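Long-range contacts in peptidase S15/CocE/NonD (Thaumarchaeota archaeon SCGC AB-539-E09, PDB 4PF1), which is an aminopeptidase of the serine peptidase kind with an alpha/beta hydrolase fold, probably removing residues from the amino-terminal ends of peptides: residues T27-E37 and N48-G56; E400-V408 and P617-S626. All blocks are in the same frame, centred on the assembly; numbering follows the deposited sequence.

Contact 1 (T27-E37 and N48-G56); sequences TDLFDYTRREE and NTIILIPKG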
loop_
_atom_site.group_PDB
_atom_site.type_symbol
_atom_site.label_atom_id
_atom_site.label_comp_id
_atom_site.label_asym_id
_atom_site.label_seq_id
_atom_site.Cartn_x
_atom_site.Cartn_y
_atom_site.Cartn_z
ATOM N N THR A 27 21.500 17.837 27.134
ATOM C CA THR A 27 21.622 18.357 25.766
ATOM C C THR A 27 23.073 18.708 25.360
ATOM O O THR A 27 23.274 19.258 24.276
ATOM C CB THR A 27 20.721 19.600 25.596
ATOM O OG1 THR A 27 21.144 20.618 26.507
ATOM C CG2 THR A 27 19.240 19.290 25.800
ATOM N N ASP A 28 24.075 18.384 26.203
ATOM C CA ASP A 28 25.483 18.713 25.911
ATOM C C ASP A 28 26.052 17.936 24.695
ATOM O O ASP A 28 27.052 18.369 24.119
ATOM C CB ASP A 28 26.380 18.514 27.147
ATOM C CG ASP A 28 26.090 17.260 27.940
ATOM O OD1 ASP A 28 26.566 16.180 27.535
ATOM O OD2 ASP A 28 25.411 17.364 28.982
ATOM N N LEU A 29 25.397 16.830 24.286
ATOM C CA LEU A 29 25.815 16.038 23.125
ATOM C C LEU A 29 25.040 16.456 21.849
ATOM O O LEU A 29 25.208 15.833 20.795
ATOM C CB LEU A 29 25.617 14.537 23.406
ATOM C CG LEU A 29 26.762 13.611 23.004
ATOM C CD1 LEU A 29 27.919 13.682 24.016
ATOM C CD2 LEU A 29 26.275 12.183 22.882
ATOM N N PHE A 30 24.202 17.510 21.946
ATOM C CA PHE A 30 23.427 18.015 20.805
ATOM C C PHE A 30 24.321 18.906 19.933
ATOM O O PHE A 30 25.255 19.524 20.449
ATOM C CB PHE A 30 22.181 18.804 21.282
ATOM C CG PHE A 30 21.005 18.021 21.846
ATOM C CD1 PHE A 30 21.205 16.831 22.541
ATOM C CD2 PHE A 30 19.713 18.530 21.774
ATOM C CE1 PHE A 30 20.126 16.133 23.093
ATOM C CE2 PHE A 30 18.634 17.830 22.326
ATOM C CZ PHE A 30 18.847 16.636 22.980
ATOM N N ASP A 31 24.048 18.981 18.622
ATOM C CA ASP A 31 24.855 19.834 17.744
ATOM C C ASP A 31 24.294 21.279 17.709
ATOM O O ASP A 31 24.685 22.075 16.852
ATOM C CB ASP A 31 24.960 19.228 16.327
ATOM C CG ASP A 31 23.684 19.217 15.497
ATOM O OD1 ASP A 31 22.625 19.613 16.026
ATOM O OD2 ASP A 31 23.750 18.817 14.322
ATOM N N TYR A 32 23.380 21.604 18.649
ATOM C CA TYR A 32 22.738 22.915 18.748
ATOM C C TYR A 32 22.353 23.225 20.197
ATOM O O TYR A 32 22.155 22.303 20.990
ATOM C CB TYR A 32 21.484 22.978 17.838
ATOM C CG TYR A 32 20.325 22.121 18.318
ATOM C CD1 TYR A 32 20.279 20.756 18.044
ATOM C CD2 TYR A 32 19.266 22.679 19.032
ATOM C CE1 TYR A 32 19.225 19.962 18.495
ATOM C CE2 TYR A 32 18.205 21.895 19.485
ATOM C CZ TYR A 32 18.184 20.538 19.206
ATOM O OH TYR A 32 17.132 19.763 19.638
ATOM N N THR A 33 22.191 24.521 20.522
ATOM C CA THR A 33 21.743 24.966 21.841
ATOM C C THR A 33 20.338 25.562 21.698
ATOM O O THR A 33 20.068 26.292 20.741
ATOM C CB THR A 33 22.756 25.942 22.457
ATOM O OG1 THR A 33 24.008 25.272 22.596
ATOM C CG2 THR A 33 22.316 26.473 23.818
ATOM N N ARG A 34 19.442 25.224 22.634
ATOM C CA ARG A 34 18.064 25.697 22.623
ATOM C C ARG A 34 17.857 26.744 23.722
ATOM O O ARG A 34 17.905 26.412 24.909
ATOM C CB ARG A 34 17.099 24.508 22.792
ATOM C CG ARG A 34 15.620 24.850 22.614
ATOM C CD ARG A 34 14.740 23.634 22.851
ATOM N NE ARG A 34 14.857 22.655 21.766
ATOM C CZ ARG A 34 14.065 22.624 20.699
ATOM N NH1 ARG A 34 13.076 23.501 20.571
ATOM N NH2 ARG A 34 14.248 21.710 19.756
ATOM N N ARG A 35 17.659 28.013 23.319
ATOM C CA ARG A 35 17.419 29.123 24.245
ATOM C C ARG A 35 15.945 29.514 24.231
ATOM O O ARG A 35 15.412 29.880 23.182
ATOM C CB ARG A 35 18.297 30.334 23.893
ATOM C CG ARG A 35 19.596 30.397 24.677
ATOM C CD ARG A 35 20.333 31.705 24.444
ATOM N NE ARG A 35 19.715 32.824 25.161
ATOM C CZ ARG A 35 20.291 34.010 25.334
ATOM N NH1 ARG A 35 21.506 34.242 24.852
ATOM N NH2 ARG A 35 19.660 34.970 25.996
ATOM N N GLU A 36 15.282 29.416 25.393
ATOM C CA GLU A 36 13.866 29.761 25.536
ATOM C C GLU A 36 13.755 31.082 26.286
ATOM O O GLU A 36 14.183 31.177 27.442
ATOM C CB GLU A 36 13.095 28.636 26.243
ATOM C CG GLU A 36 13.124 27.323 25.472
ATOM C CD GLU A 36 12.380 26.167 26.111
ATOM O OE1 GLU A 36 12.633 25.877 27.304
ATOM O OE2 GLU A 36 11.590 25.510 25.398
ATOM N N GLU A 37 13.261 32.125 25.603
ATOM C CA GLU A 37 13.203 33.462 26.188
ATOM C C GLU A 37 11.811 34.074 26.130
ATOM O O GLU A 37 11.123 33.967 25.114
ATOM C CB GLU A 37 14.203 34.399 25.480
ATOM C CG GLU A 37 15.660 33.966 25.593
ATOM C CD GLU A 37 16.327 34.187 26.939
ATOM O OE1 GLU A 37 15.844 35.040 27.718
ATOM O OE2 GLU A 37 17.356 33.525 27.202
ATOM N N ASN A 48 6.810 34.296 23.937
ATOM C CA ASN A 48 7.626 33.090 24.023
ATOM C C ASN A 48 8.475 32.941 22.761
ATOM O O ASN A 48 7.932 32.865 21.656
ATOM C CB ASN A 48 6.748 31.861 24.250
ATOM C CG ASN A 48 7.520 30.614 24.581
ATOM O OD1 ASN A 48 8.552 30.651 25.266
ATOM N ND2 ASN A 48 7.030 29.478 24.109
ATOM N N THR A 49 9.810 32.960 22.924
ATOM C CA THR A 49 10.740 32.937 21.799
ATOM C C THR A 49 11.730 31.771 21.919
ATOM O O THR A 49 12.464 31.671 22.904
ATOM C CB THR A 49 11.452 34.295 21.699
ATOM O OG1 THR A 49 10.495 35.340 21.899
ATOM C CG2 THR A 49 12.150 34.492 20.373
ATOM N N ILE A 50 11.754 30.903 20.897
ATOM C CA ILE A 50 12.628 29.729 20.854
ATOM C C ILE A 50 13.787 30.013 19.908
ATOM O O ILE A 50 13.579 30.148 18.703
ATOM C CB ILE A 50 11.837 28.441 20.449
ATOM C CG1 ILE A 50 10.517 28.258 21.273
ATOM C CG2 ILE A 50 12.725 27.183 20.471
ATOM C CD1 ILE A 50 10.631 28.381 22.848
ATOM N N ILE A 51 15.004 30.108 20.461
ATOM C CA ILE A 51 16.217 30.424 19.706
ATOM C C ILE A 51 17.107 29.172 19.582
ATOM O O ILE A 51 17.544 28.614 20.594
ATOM C CB ILE A 51 16.974 31.614 20.368
ATOM C CG1 ILE A 51 16.032 32.823 20.594
ATOM C CG2 ILE A 51 18.204 32.019 19.544
ATOM C CD1 ILE A 51 16.282 33.598 21.892
ATOM N N LEU A 52 17.363 28.739 18.340
ATOM C CA LEU A 52 18.194 27.567 18.066
ATOM C C LEU A 52 19.539 28.014 17.498
ATOM O O LEU A 52 19.607 28.536 16.383
ATOM C CB LEU A 52 17.483 26.583 17.108
ATOM C CG LEU A 52 16.030 26.208 17.456
ATOM C CD1 LEU A 52 15.394 25.434 16.331
ATOM C CD2 LEU A 52 15.948 25.408 18.758
ATOM N N ILE A 53 20.601 27.860 18.293
ATOM C CA ILE A 53 21.939 28.280 17.891
ATOM C C ILE A 53 22.798 27.050 17.591
ATOM O O ILE A 53 22.995 26.219 18.478
ATOM C CB ILE A 53 22.610 29.193 18.964
ATOM C CG1 ILE A 53 21.620 30.239 19.533
ATOM C CG2 ILE A 53 23.875 29.859 18.394
ATOM C CD1 ILE A 53 21.920 30.698 20.951
ATOM N N PRO A 54 23.332 26.915 16.355
ATOM C CA PRO A 54 24.214 25.770 16.065
ATOM C C PRO A 54 25.482 25.848 16.916
ATOM O O PRO A 54 26.009 26.939 17.118
ATOM C CB PRO A 54 24.519 25.919 14.564
ATOM C CG PRO A 54 23.515 26.901 14.047
ATOM C CD PRO A 54 23.202 27.804 15.186
ATOM N N LYS A 55 25.938 24.713 17.464
ATOM C CA LYS A 55 27.118 24.708 18.335
ATOM C C LYS A 55 28.405 25.050 17.565
ATOM O O LYS A 55 28.626 24.542 16.465
ATOM C CB LYS A 55 27.265 23.363 19.060
ATOM C CG LYS A 55 26.355 23.233 20.276
ATOM C CD LYS A 55 26.940 22.295 21.319
ATOM C CE LYS A 55 26.123 22.273 22.588
ATOM N NZ LYS A 55 25.034 21.265 22.534
ATOM N N GLY A 56 29.211 25.938 18.151
ATOM C CA GLY A 56 30.496 26.368 17.604
ATOM C C GLY A 56 30.442 27.514 16.608
ATOM O O GLY A 56 31.488 28.054 16.234
HETATM O O HOH W 1 25.411 27.149 20.789
#
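Lys55 NZ is gripped by backbone carbonyls: a firm hydrogen bond to Phe30 O at 2.7 Å, and weak ones to Thr27 O and Tyr32 O. A lysine suits this place because its long chain, bent only at its last torsion (chi4 88°), carries the ammonium under the type I beta turn 27-30. From Tyr32 opposite Pro54 to Glu37 opposite Thr49 the backbones pair antiparallel, with near-straight bonds such as Arg35 N to Ile51 O at 2.8 Å. On the face of Tyr32, Arg34 and Glu36, Leu52 CD2 sits over the centre of the Arg34 guanidinium plane, 3.9 Å from Arg34 CZ. Arg34 CG stands opposite the backbone N (chi1 -172°), laying the chain alongside Leu52; Arg34 NH2 bonds to Thr75 O and only weakly to Tyr32 OH, itself hydrogen-bonded to Ser80 O. On the opposite face, Arg35 grips Glu37 of its own strand side-on, NE and NH2 both bonding to Glu37 OE2. Their aliphatic parts rest on Ile51 and Ile53, beta-branched residues that suit an extended, buried strand; Ile51 also packs against helix 133-147, and both touch the adjoining strand 100-105. Such a hairpin edges the central sheet of the alpha/beta hydrolase fold.

Contact 2 (E400-V408 and P617-S626); sequences EAHYCDLYV and PTAIEIHIIS
His402 lays one ring face over Ile624: the CB of Ile624 stands 4.1 Å from the centroid of the His402 ring in a CH-pi contact, and its carbonyl oxygen lies above the same ring, toward the rim. The first torsion of His402 (chi1 49°) sets CG between backbone N and carbonyl carbon, which swings the ring across the neighbouring strand. Farther along this face, Cys404 SG rests against the ends of two isoleucines, 3.6 Å from Ile624 CD1 and 3.8 Å from Ile622 CD1. Leu406 continues the apolar row against Ile620, and both also reach strand 571-577, where large aliphatic groups suit the buried interior.

The other face is more polar. Tyr403 OH donates to Glu621 OE1 at 2.7 Å, approaching from above the carboxylate plane, while that oxygen lies in the plane of the tyrosine ring at its edge; ring and carboxylate are turned 87° apart. Asp405 runs alongside Glu621 with their carboxylate planes nearly parallel (5° apart), Asp405 OD1 lying 4.5 Å from Glu621 OE2. Arg491 NH1 makes salt bridges to both acids. His623 is turned so that Tyr403 CB meets its edge and Ala401 CB approaches to 3.4 Å from its NE2, the atom that also bonds to Pro393 O. Tyr407 CD1 packs on the small methyl of Ala619, with Pro617 CB at the ring edge.

Antiparallel backbone bonds join the strands from Glu400 O with Ser626 N to Val408 N with Thr618 O, and a water bridges Val408 O and Thr618 O. One face is thus largely apolar, its buried part formed by Leu406, Ile620, Ile622 and Ile624, whereas on the other the shared arginine probably offsets the mutual repulsion of Asp405 and Glu621 and would favour their ionised forms.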
loop_
_atom_site.group_PDB
_atom_site.type_symbol
_atom_site.label_atom_id
_atom_site.label_comp_id
_atom_site.label_asym_id
_atom_site.label_seq_id
_atom_site.Cartn_x
_atom_site.Cartn_y
_atom_site.Cartn_z
ATOM N N GLU A 400 6.804 35.104 -27.692
ATOM C CA GLU A 400 5.659 35.922 -28.095
ATOM C C GLU A 400 4.405 35.574 -27.265
ATOM O O GLU A 400 4.373 34.530 -26.609
ATOM C CB GLU A 400 5.381 35.758 -29.599
ATOM C CG GLU A 400 5.159 37.078 -30.322
ATOM C CD GLU A 400 3.739 37.607 -30.268
ATOM O OE1 GLU A 400 2.834 36.937 -30.816
ATOM O OE2 GLU A 400 3.530 38.694 -29.682
ATOM N N ALA A 401 3.382 36.463 -27.285
ATOM C CA ALA A 401 2.151 36.294 -26.502
ATOM C C ALA A 401 0.905 36.862 -27.214
ATOM O O ALA A 401 1.033 37.734 -28.078
ATOM C CB ALA A 401 2.317 36.969 -25.152
ATOM N N HIS A 402 -0.304 36.369 -26.827
ATOM C CA HIS A 402 -1.603 36.820 -27.351
ATOM C C HIS A 402 -2.758 36.394 -26.423
ATOM O O HIS A 402 -2.919 35.209 -26.123
ATOM C CB HIS A 402 -1.854 36.351 -28.806
ATOM C CG HIS A 402 -1.600 34.893 -29.058
ATOM N ND1 HIS A 402 -2.641 34.017 -29.317
ATOM C CD2 HIS A 402 -0.429 34.221 -29.156
ATOM C CE1 HIS A 402 -2.074 32.842 -29.536
ATOM N NE2 HIS A 402 -0.745 32.913 -29.438
ATOM N N TYR A 403 -3.550 37.383 -25.972
ATOM C CA TYR A 403 -4.681 37.223 -25.054
ATOM C C TYR A 403 -5.988 37.045 -25.868
ATOM O O TYR A 403 -6.388 37.958 -26.594
ATOM C CB TYR A 403 -4.719 38.447 -24.106
ATOM C CG TYR A 403 -6.049 38.771 -23.466
ATOM C CD1 TYR A 403 -6.538 38.009 -22.408
ATOM C CD2 TYR A 403 -6.745 39.928 -23.809
ATOM C CE1 TYR A 403 -7.733 38.340 -21.770
ATOM C CE2 TYR A 403 -7.937 40.271 -23.175
ATOM C CZ TYR A 403 -8.432 39.472 -22.159
ATOM O OH TYR A 403 -9.607 39.809 -21.536
ATOM N N CYS A 404 -6.610 35.840 -25.793
ATOM C CA CYS A 404 -7.800 35.515 -26.593
ATOM C C CYS A 404 -8.957 34.912 -25.756
ATOM O O CYS A 404 -8.811 34.681 -24.554
ATOM C CB CYS A 404 -7.422 34.595 -27.752
ATOM S SG CYS A 404 -6.997 32.908 -27.252
ATOM N N ASP A 405 -10.106 34.655 -26.422
ATOM C CA ASP A 405 -11.317 34.124 -25.800
ATOM C C ASP A 405 -11.587 32.673 -26.182
ATOM O O ASP A 405 -11.529 32.309 -27.357
ATOM C CB ASP A 405 -12.537 34.987 -26.177
ATOM C CG ASP A 405 -12.697 36.275 -25.387
ATOM O OD1 ASP A 405 -11.762 36.635 -24.638
ATOM O OD2 ASP A 405 -13.754 36.925 -25.524
ATOM N N LEU A 406 -11.943 31.862 -25.179
ATOM C CA LEU A 406 -12.312 30.458 -25.325
ATOM C C LEU A 406 -13.821 30.335 -25.073
ATOM O O LEU A 406 -14.254 30.228 -23.924
ATOM C CB LEU A 406 -11.490 29.608 -24.332
ATOM C CG LEU A 406 -11.310 28.120 -24.643
ATOM C CD1 LEU A 406 -10.879 27.883 -26.106
ATOM C CD2 LEU A 406 -10.293 27.503 -23.702
ATOM N N TYR A 407 -14.619 30.417 -26.154
ATOM C CA TYR A 407 -16.089 30.437 -26.104
ATOM C C TYR A 407 -16.728 29.081 -25.831
ATOM O O TYR A 407 -16.326 28.079 -26.421
ATOM C CB TYR A 407 -16.662 30.985 -27.425
ATOM C CG TYR A 407 -16.266 32.412 -27.722
ATOM C CD1 TYR A 407 -16.949 33.479 -27.147
ATOM C CD2 TYR A 407 -15.230 32.700 -28.605
ATOM C CE1 TYR A 407 -16.593 34.797 -27.421
ATOM C CE2 TYR A 407 -14.863 34.014 -28.884
ATOM C CZ TYR A 407 -15.552 35.062 -28.294
ATOM O OH TYR A 407 -15.203 36.363 -28.567
ATOM N N VAL A 408 -17.793 29.068 -24.994
ATOM C CA VAL A 408 -18.611 27.867 -24.766
ATOM C C VAL A 408 -19.556 27.749 -25.980
ATOM O O VAL A 408 -20.046 28.770 -26.464
ATOM C CB VAL A 408 -19.366 27.848 -23.397
ATOM C CG1 VAL A 408 -18.391 27.926 -22.221
ATOM C CG2 VAL A 408 -20.426 28.947 -23.305
ATOM N N PRO A 617 -21.781 36.550 -25.061
ATOM C CA PRO A 617 -20.798 35.494 -25.349
ATOM C C PRO A 617 -20.007 35.033 -24.117
ATOM O O PRO A 617 -18.978 35.628 -23.769
ATOM C CB PRO A 617 -19.894 36.133 -26.411
ATOM C CG PRO A 617 -19.988 37.605 -26.165
ATOM C CD PRO A 617 -21.232 37.892 -25.356
ATOM N N THR A 618 -20.478 33.944 -23.470
ATOM C CA THR A 618 -19.771 33.346 -22.337
ATOM C C THR A 618 -18.474 32.737 -22.854
ATOM O O THR A 618 -18.495 31.993 -23.840
ATOM C CB THR A 618 -20.650 32.316 -21.613
ATOM O OG1 THR A 618 -21.756 32.990 -21.010
ATOM C CG2 THR A 618 -19.879 31.520 -20.555
ATOM N N ALA A 619 -17.340 33.101 -22.226
ATOM C CA ALA A 619 -16.019 32.628 -22.632
ATOM C C ALA A 619 -15.014 32.731 -21.510
ATOM O O ALA A 619 -15.207 33.504 -20.569
ATOM C CB ALA A 619 -15.522 33.442 -23.822
ATOM N N ILE A 620 -13.909 31.988 -21.640
ATOM C CA ILE A 620 -12.769 32.090 -20.739
ATOM C C ILE A 620 -11.741 32.966 -21.436
ATOM O O ILE A 620 -11.354 32.677 -22.573
ATOM C CB ILE A 620 -12.181 30.701 -20.346
ATOM C CG1 ILE A 620 -13.253 29.751 -19.743
ATOM C CG2 ILE A 620 -10.949 30.850 -19.426
ATOM C CD1 ILE A 620 -13.989 30.246 -18.493
ATOM N N GLU A 621 -11.351 34.066 -20.792
ATOM C CA GLU A 621 -10.346 34.974 -21.334
ATOM C C GLU A 621 -8.985 34.480 -20.877
ATOM O O GLU A 621 -8.653 34.600 -19.697
ATOM C CB GLU A 621 -10.611 36.420 -20.884
ATOM C CG GLU A 621 -11.974 36.959 -21.300
ATOM C CD GLU A 621 -12.348 38.319 -20.737
ATOM O OE1 GLU A 621 -11.547 38.896 -19.965
ATOM O OE2 GLU A 621 -13.446 38.813 -21.078
ATOM N N ILE A 622 -8.247 33.818 -21.783
ATOM C CA ILE A 622 -6.940 33.229 -21.475
ATOM C C ILE A 622 -5.824 33.879 -22.293
ATOM O O ILE A 622 -6.051 34.342 -23.414
ATOM C CB ILE A 622 -6.929 31.687 -21.654
ATOM C CG1 ILE A 622 -7.902 31.219 -22.753
ATOM C CG2 ILE A 622 -7.200 30.980 -20.337
ATOM C CD1 ILE A 622 -7.256 30.909 -24.036
ATOM N N HIS A 623 -4.611 33.884 -21.730
ATOM C CA HIS A 623 -3.436 34.468 -22.354
ATOM C C HIS A 623 -2.520 33.352 -22.894
ATOM O O HIS A 623 -1.811 32.699 -22.122
ATOM C CB HIS A 623 -2.715 35.370 -21.336
ATOM C CG HIS A 623 -1.508 36.065 -21.872
ATOM N ND1 HIS A 623 -1.619 37.151 -22.720
ATOM C CD2 HIS A 623 -0.198 35.835 -21.619
ATOM C CE1 HIS A 623 -0.379 37.531 -22.976
ATOM N NE2 HIS A 623 0.511 36.771 -22.331
ATOM N N ILE A 624 -2.591 33.100 -24.218
ATOM C CA ILE A 624 -1.793 32.068 -24.893
ATOM C C ILE A 624 -0.446 32.660 -25.309
ATOM O O ILE A 624 -0.398 33.749 -25.880
ATOM C CB ILE A 624 -2.560 31.432 -26.104
ATOM C CG1 ILE A 624 -3.828 30.690 -25.627
ATOM C CG2 ILE A 624 -1.651 30.496 -26.931
ATOM C CD1 ILE A 624 -4.739 30.132 -26.756
ATOM N N ILE A 625 0.644 31.946 -25.008
ATOM C CA ILE A 625 1.997 32.387 -25.346
ATOM C C ILE A 625 2.621 31.431 -26.378
ATOM O O ILE A 625 2.324 30.236 -26.372
ATOM C CB ILE A 625 2.886 32.556 -24.074
ATOM C CG1 ILE A 625 2.952 31.257 -23.230
ATOM C CG2 ILE A 625 2.400 33.750 -23.233
ATOM C CD1 ILE A 625 3.978 31.282 -22.066
ATOM N N SER A 626 3.448 31.974 -27.288
ATOM C CA SER A 626 4.103 31.182 -28.330
ATOM C C SER A 626 5.509 30.748 -27.883
ATOM O O SER A 626 5.719 29.531 -27.685
ATOM C CB SER A 626 4.169 31.967 -29.638
ATOM O OG SER A 626 2.869 32.313 -30.089
ATOM O OXT SER A 626 6.377 31.627 -27.680
HETATM O O HOH W 2 -20.173 32.006 -26.139
#

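Overall arrangement
From the N terminus the chain first forms contact 1, where strand 46-54 folds back on strand 32-40 after a short connection, placing this hairpin at one end of the mixed ten-stranded sheet. The remaining strands of that sheet follow before contact 2 opens at residue 400. Contact 2 closes only at residue 626, bringing the last strand back across more than 200 residues to pair with strand 401-408. The two are in series, neither nesting nor crossing, their centres about 54 Å apart on opposite sides of the chain's centre. Contact 1 joins an outermost strand to its neighbour in the hydrolase sheet; contact 2 joins the first and last strands of a beta sheet in the C-terminal non-catalytic domain.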